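Local coordinates for 2-dehydropantoate 2-reductase (Enterococcus faecium, PDB 3WFI), which acts as an NAD-dependent D-mandelate dehydrogenase of the ketopantoate reductase family, interconverting D-mandelate and its 2-keto acid, at residues B[101-106]-B[125-130]; B[105-110]-B[183-188]. One frame throughout, in Å; residues are numbered along the deposited sequence.

Both contacts start from the chain that leaves strand 98-102 and share Asn105 and Gly106, and their centres lie about 11 Å apart. Contact 1 stays within the nucleotide-binding Rossmann part: it joins two parallel strands by a backbone bond, continues into amide and water contacts, and is only partly buried, with the NAD+-binding Asn105 at its exposed end. Contact 2 is buried and spans the two parts of the enzyme, setting residues 105-110 on helix 180-191 by apolar packing without a single hydrogen bond across. They also meet directly, Asn126 ND2 of contact 1 lying 3.7 Å from Ile184 CD1 of contact 2.

Contact 1: residues B[101-106]-B[125-130]; sequences LCLLNG and GNTMWT
Gly125 meets Cys102 where strand 98-102 of the Rossmann sheet ends beside the parallel strand 122-127, the two strands of the beta-alpha-beta crossover 98-102, 109-113, 122-127. Gly125 N donates to Cys102 O at 2.8 Å, lying nearly in line with the C=O bond (176°). Beside this bond Leu103 CD1 rests 3.9 Å from Gly125 CA. Phe15 of helix 10-21 also packs on Leu103. The side chain of Asn126 starts away from 101-106 but bends back, and its ND2 reaches Asn105 OD1 at 3.0 Å in a weak bond, with the two amide planes 80° apart. Asn126 ND2 also makes a weak bond to Gly125 O (3.1 Å). Asn105, an NAD+-binding residue, is poorly ordered here, so the exact geometry of the amide contact is to be read with caution. Thr127 adds an apolar touch, its CG2 lying 4.3 Å from Leu103 CG, and lies close to Met11, another NAD+ contact. One water closes the gap between the diverging chains, donating to Asn105 OD1 (2.8 Å) and accepting from Thr127 N (2.9 Å).

Contact 2: residues B[105-110]-B[183-188]; sequences NGIGHE and SIYRKA
Ile107 holds CG1 anti to its own backbone N (chi1 -159°), and a chi2 of 80° then swings CD1 over the ring of Tyr185, which offers one face to it. Ile107 CD1 stands above the ring centre, 7° off the normal, as a CH-pi contact whose exact separation is doubtful. Ile107 CG1 lies 3.8 Å from Tyr185 CE2. The other branch of Ile107 works separately, CG2 packing against Ala188 CB at 3.6 Å. Ile184 completes the surface: its CG2 comes 3.5 Å from Gly106 O and 3.9 Å from Ile107 CD1. Ile184, Tyr185 and Ala188 thus present one side of a helical turn, which is closed by the Ala188 N to Ile184 O bond (2.9 Å), and Ile107 fits against all three. Polar ends turn to other partners: Tyr185 OH bonds to Glu232, while Glu110 OE2 makes a salt bridge with Lys284. Glu110 OE1 accepts a weak bond from Gly108 N at 3.3 Å, within the turn that enters helix 109-113. Val228 and Ala229 of helix 214-231 also touch Tyr185, tying the apolar patch to the helical part of the chain. The arrangement is an interface between the Rossmann part and the C-terminal helical part, typical of ketopantoate reductase family enzymes, in which both parts contribute NAD+-binding residues, here Asn105 from one and Glu273 from the other.

Contact 1: residues B[101-106]-B[125-130]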
loop_
_atom_site.group_PDB
_atom_site.type_symbol
_atom_site.label_atom_id
_atom_site.label_comp_id
_atom_site.label_asym_id
_atom_site.label_seq_id
_atom_site.Cartn_x
_atom_site.Cartn_y
_atom_site.Cartn_z
ATOM N N LEU B 101 20.405 25.369 -13.618
ATOM C CA LEU B 101 19.925 25.730 -12.288
ATOM C C LEU B 101 18.460 25.366 -12.200
ATOM O O LEU B 101 17.634 25.909 -12.941
ATOM C CB LEU B 101 20.109 27.233 -12.029
ATOM C CG LEU B 101 19.463 27.782 -10.753
ATOM C CD1 LEU B 101 19.992 27.090 -9.508
ATOM C CD2 LEU B 101 19.679 29.287 -10.668
ATOM N N CYS B 102 18.150 24.422 -11.317
ATOM C CA CYS B 102 16.787 24.010 -11.101
ATOM C C CYS B 102 16.171 24.786 -9.943
ATOM O O CYS B 102 16.725 24.830 -8.846
ATOM C CB CYS B 102 16.711 22.511 -10.804
ATOM S SG CYS B 102 14.990 21.989 -10.677
ATOM N N LEU B 103 15.042 25.424 -10.211
ATOM C CA LEU B 103 14.263 26.082 -9.167
ATOM C C LEU B 103 12.944 25.337 -8.944
ATOM O O LEU B 103 12.016 25.869 -8.337
ATOM C CB LEU B 103 14.040 27.556 -9.511
ATOM C CG LEU B 103 15.097 28.584 -9.136
ATOM C CD1 LEU B 103 16.439 27.962 -8.820
ATOM C CD2 LEU B 103 15.223 29.663 -10.192
ATOM N N LEU B 104 12.894 24.086 -9.403
ATOM C CA LEU B 104 11.786 23.183 -9.096
ATOM C C LEU B 104 12.041 22.605 -7.707
ATOM O O LEU B 104 13.072 21.978 -7.457
ATOM C CB LEU B 104 11.687 22.015 -10.085
ATOM C CG LEU B 104 11.282 21.994 -11.551
ATOM C CD1 LEU B 104 12.174 22.717 -12.552
ATOM C CD2 LEU B 104 11.115 20.517 -11.910
ATOM N N ASN B 105 11.094 22.804 -6.803
ATOM C CA ASN B 105 11.214 22.275 -5.455
ATOM C C ASN B 105 10.743 20.826 -5.445
ATOM O O ASN B 105 9.581 20.543 -5.148
ATOM C CB ASN B 105 10.419 23.146 -4.468
ATOM C CG ASN B 105 10.876 24.603 -4.479
ATOM O OD1 ASN B 105 11.946 24.931 -5.008
ATOM N ND2 ASN B 105 10.069 25.482 -3.893
ATOM N N GLY B 106 11.657 19.915 -5.788
ATOM C CA GLY B 106 11.374 18.478 -5.770
ATOM C C GLY B 106 12.621 17.608 -5.776
ATOM O O GLY B 106 13.707 18.073 -6.102
ATOM N N GLY B 125 18.153 25.001 -6.418
ATOM C CA GLY B 125 17.839 26.167 -5.616
ATOM C C GLY B 125 16.374 26.379 -5.276
ATOM O O GLY B 125 15.487 25.677 -5.759
ATOM N N ASN B 126 16.151 27.349 -4.403
ATOM C CA ASN B 126 14.815 27.784 -4.013
ATOM C C ASN B 126 14.721 29.249 -4.317
ATOM O O ASN B 126 15.698 29.972 -4.142
ATOM C CB ASN B 126 14.581 27.572 -2.505
ATOM C CG ASN B 126 14.562 26.108 -2.112
ATOM O OD1 ASN B 126 14.912 25.747 -0.991
ATOM N ND2 ASN B 126 14.150 25.251 -3.035
ATOM N N THR B 127 13.554 29.697 -4.765
ATOM C CA THR B 127 13.320 31.124 -4.955
ATOM C C THR B 127 12.185 31.583 -4.035
ATOM O O THR B 127 11.177 30.895 -3.902
ATOM C CB THR B 127 13.011 31.496 -6.422
ATOM O OG1 THR B 127 12.610 32.875 -6.482
ATOM C CG2 THR B 127 11.899 30.623 -7.006
ATOM N N MET B 128 12.378 32.731 -3.390
ATOM C CA MET B 128 11.371 33.299 -2.492
ATOM C C MET B 128 10.734 34.564 -3.072
ATOM O O MET B 128 9.968 35.249 -2.395
ATOM C CB MET B 128 11.971 33.558 -1.099
ATOM C CG MET B 128 11.835 32.358 -0.160
ATOM S SD MET B 128 13.280 31.319 0.181
ATOM C CE MET B 128 14.182 31.244 -1.358
ATOM N N TRP B 129 11.035 34.853 -4.336
ATOM C CA TRP B 129 10.369 35.924 -5.075
ATOM C C TRP B 129 8.916 35.564 -5.340
ATOM O O TRP B 129 8.567 34.394 -5.328
ATOM C CB TRP B 129 11.088 36.162 -6.414
ATOM C CG TRP B 129 12.418 36.787 -6.242
ATOM C CD1 TRP B 129 13.632 36.151 -6.188
ATOM C CD2 TRP B 129 12.684 38.180 -6.077
ATOM N NE1 TRP B 129 14.634 37.073 -6.003
ATOM C CE2 TRP B 129 14.078 38.325 -5.932
ATOM C CE3 TRP B 129 11.875 39.324 -6.024
ATOM C CZ2 TRP B 129 14.686 39.573 -5.752
ATOM C CZ3 TRP B 129 12.479 40.561 -5.854
ATOM C CH2 TRP B 129 13.872 40.675 -5.718
ATOM N N THR B 130 8.080 36.573 -5.588
ATOM C CA THR B 130 6.732 36.335 -6.084
ATOM C C THR B 130 6.571 36.942 -7.479
ATOM O O THR B 130 7.356 37.785 -7.905
ATOM C CB THR B 130 5.651 36.888 -5.119
ATOM O OG1 THR B 130 5.799 38.300 -4.987
ATOM C CG2 THR B 130 5.778 36.247 -3.751
HETATM O O HOH W 1 11.815 27.618 -5.662
#

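Contact 2: residues B[105-110]-B[183-188]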
loop_
_atom_site.group_PDB
_atom_site.type_symbol
_atom_site.label_atom_id
_atom_site.label_comp_id
_atom_site.label_asym_id
_atom_site.label_seq_id
_atom_site.Cartn_x
_atom_site.Cartn_y
_atom_site.Cartn_z
ATOM N N ASN B 105 11.094 22.804 -6.803
ATOM C CA ASN B 105 11.214 22.275 -5.455
ATOM C C ASN B 105 10.743 20.826 -5.445
ATOM O O ASN B 105 9.581 20.543 -5.148
ATOM C CB ASN B 105 10.419 23.146 -4.468
ATOM C CG ASN B 105 10.876 24.603 -4.479
ATOM O OD1 ASN B 105 11.946 24.931 -5.008
ATOM N ND2 ASN B 105 10.069 25.482 -3.893
ATOM N N GLY B 106 11.657 19.915 -5.788
ATOM C CA GLY B 106 11.374 18.478 -5.770
ATOM C C GLY B 106 12.621 17.608 -5.776
ATOM O O GLY B 106 13.707 18.073 -6.102
ATOM N N ILE B 107 12.446 16.335 -5.424
ATOM C CA ILE B 107 13.536 15.366 -5.357
ATOM C C ILE B 107 13.623 14.491 -6.611
ATOM O O ILE B 107 12.619 14.081 -7.167
ATOM C CB ILE B 107 13.398 14.487 -4.082
ATOM C CG1 ILE B 107 14.740 13.856 -3.717
ATOM C CG2 ILE B 107 12.299 13.426 -4.203
ATOM C CD1 ILE B 107 15.624 14.833 -2.985
ATOM N N GLY B 108 14.840 14.215 -7.057
ATOM C CA GLY B 108 15.050 13.322 -8.185
ATOM C C GLY B 108 15.083 13.982 -9.556
ATOM O O GLY B 108 15.320 13.298 -10.547
ATOM N N HIS B 109 14.885 15.301 -9.625
ATOM C CA HIS B 109 14.949 15.999 -10.911
ATOM C C HIS B 109 16.333 15.903 -11.519
ATOM O O HIS B 109 16.468 15.785 -12.726
ATOM C CB HIS B 109 14.571 17.467 -10.785
ATOM C CG HIS B 109 13.182 17.686 -10.296
ATOM N ND1 HIS B 109 12.833 18.776 -9.536
ATOM C CD2 HIS B 109 12.056 16.943 -10.431
ATOM C CE1 HIS B 109 11.544 18.710 -9.243
ATOM N NE2 HIS B 109 11.051 17.607 -9.773
ATOM N N GLU B 110 17.356 15.937 -10.666
ATOM C CA GLU B 110 18.749 15.803 -11.088
ATOM C C GLU B 110 18.994 14.554 -11.940
ATOM O O GLU B 110 19.834 14.573 -12.839
ATOM C CB GLU B 110 19.718 15.883 -9.879
ATOM C CG GLU B 110 19.770 14.700 -8.893
ATOM C CD GLU B 110 18.608 14.646 -7.917
ATOM O OE1 GLU B 110 17.706 15.492 -7.993
ATOM O OE2 GLU B 110 18.577 13.731 -7.063
ATOM N N SER B 183 17.499 20.095 2.671
ATOM C CA SER B 183 16.166 20.620 2.939
ATOM C C SER B 183 15.172 20.148 1.881
ATOM O O SER B 183 13.992 19.940 2.180
ATOM C CB SER B 183 16.162 22.156 3.083
ATOM O OG SER B 183 15.665 22.767 1.918
ATOM N N ILE B 184 15.659 19.930 0.658
ATOM C CA ILE B 184 14.843 19.379 -0.420
ATOM C C ILE B 184 14.471 17.903 -0.105
ATOM O O ILE B 184 13.339 17.467 -0.353
ATOM C CB ILE B 184 15.566 19.450 -1.807
ATOM C CG1 ILE B 184 15.846 20.871 -2.317
ATOM C CG2 ILE B 184 14.810 18.659 -2.879
ATOM C CD1 ILE B 184 15.355 22.052 -1.520
ATOM N N TYR B 185 15.419 17.129 0.425
ATOM C CA TYR B 185 15.117 15.746 0.846
ATOM C C TYR B 185 14.132 15.725 2.003
ATOM O O TYR B 185 13.198 14.945 1.992
ATOM C CB TYR B 185 16.384 14.962 1.192
ATOM C CG TYR B 185 16.836 13.981 0.113
ATOM C CD1 TYR B 185 17.961 14.233 -0.665
ATOM C CD2 TYR B 185 16.155 12.767 -0.094
ATOM C CE1 TYR B 185 18.377 13.314 -1.638
ATOM C CE2 TYR B 185 16.559 11.847 -1.057
ATOM C CZ TYR B 185 17.665 12.109 -1.823
ATOM O OH TYR B 185 18.014 11.155 -2.760
ATOM N N ARG B 186 14.313 16.625 2.966
ATOM C CA ARG B 186 13.412 16.714 4.122
ATOM C C ARG B 186 11.991 17.059 3.695
ATOM O O ARG B 186 11.022 16.441 4.143
ATOM C CB ARG B 186 13.936 17.773 5.105
ATOM C CG ARG B 186 13.084 18.007 6.346
ATOM C CD ARG B 186 13.942 18.739 7.373
ATOM N NE ARG B 186 13.245 19.171 8.580
ATOM C CZ ARG B 186 12.517 20.279 8.687
ATOM N NH1 ARG B 186 12.300 21.060 7.631
ATOM N NH2 ARG B 186 11.973 20.589 9.862
ATOM N N LYS B 187 11.857 18.051 2.821
ATOM C CA LYS B 187 10.558 18.369 2.253
ATOM C C LYS B 187 9.963 17.175 1.470
ATOM O O LYS B 187 8.761 16.932 1.517
ATOM C CB LYS B 187 10.666 19.605 1.356
ATOM C CG LYS B 187 9.396 19.961 0.587
ATOM C CD LYS B 187 8.203 20.154 1.514
ATOM C CE LYS B 187 6.973 20.636 0.751
ATOM N NZ LYS B 187 5.711 20.275 1.467
ATOM N N ALA B 188 10.788 16.467 0.708
ATOM C CA ALA B 188 10.272 15.344 -0.097
ATOM C C ALA B 188 9.741 14.217 0.778
ATOM O O ALA B 188 8.805 13.507 0.373
ATOM C CB ALA B 188 11.334 14.823 -1.061
#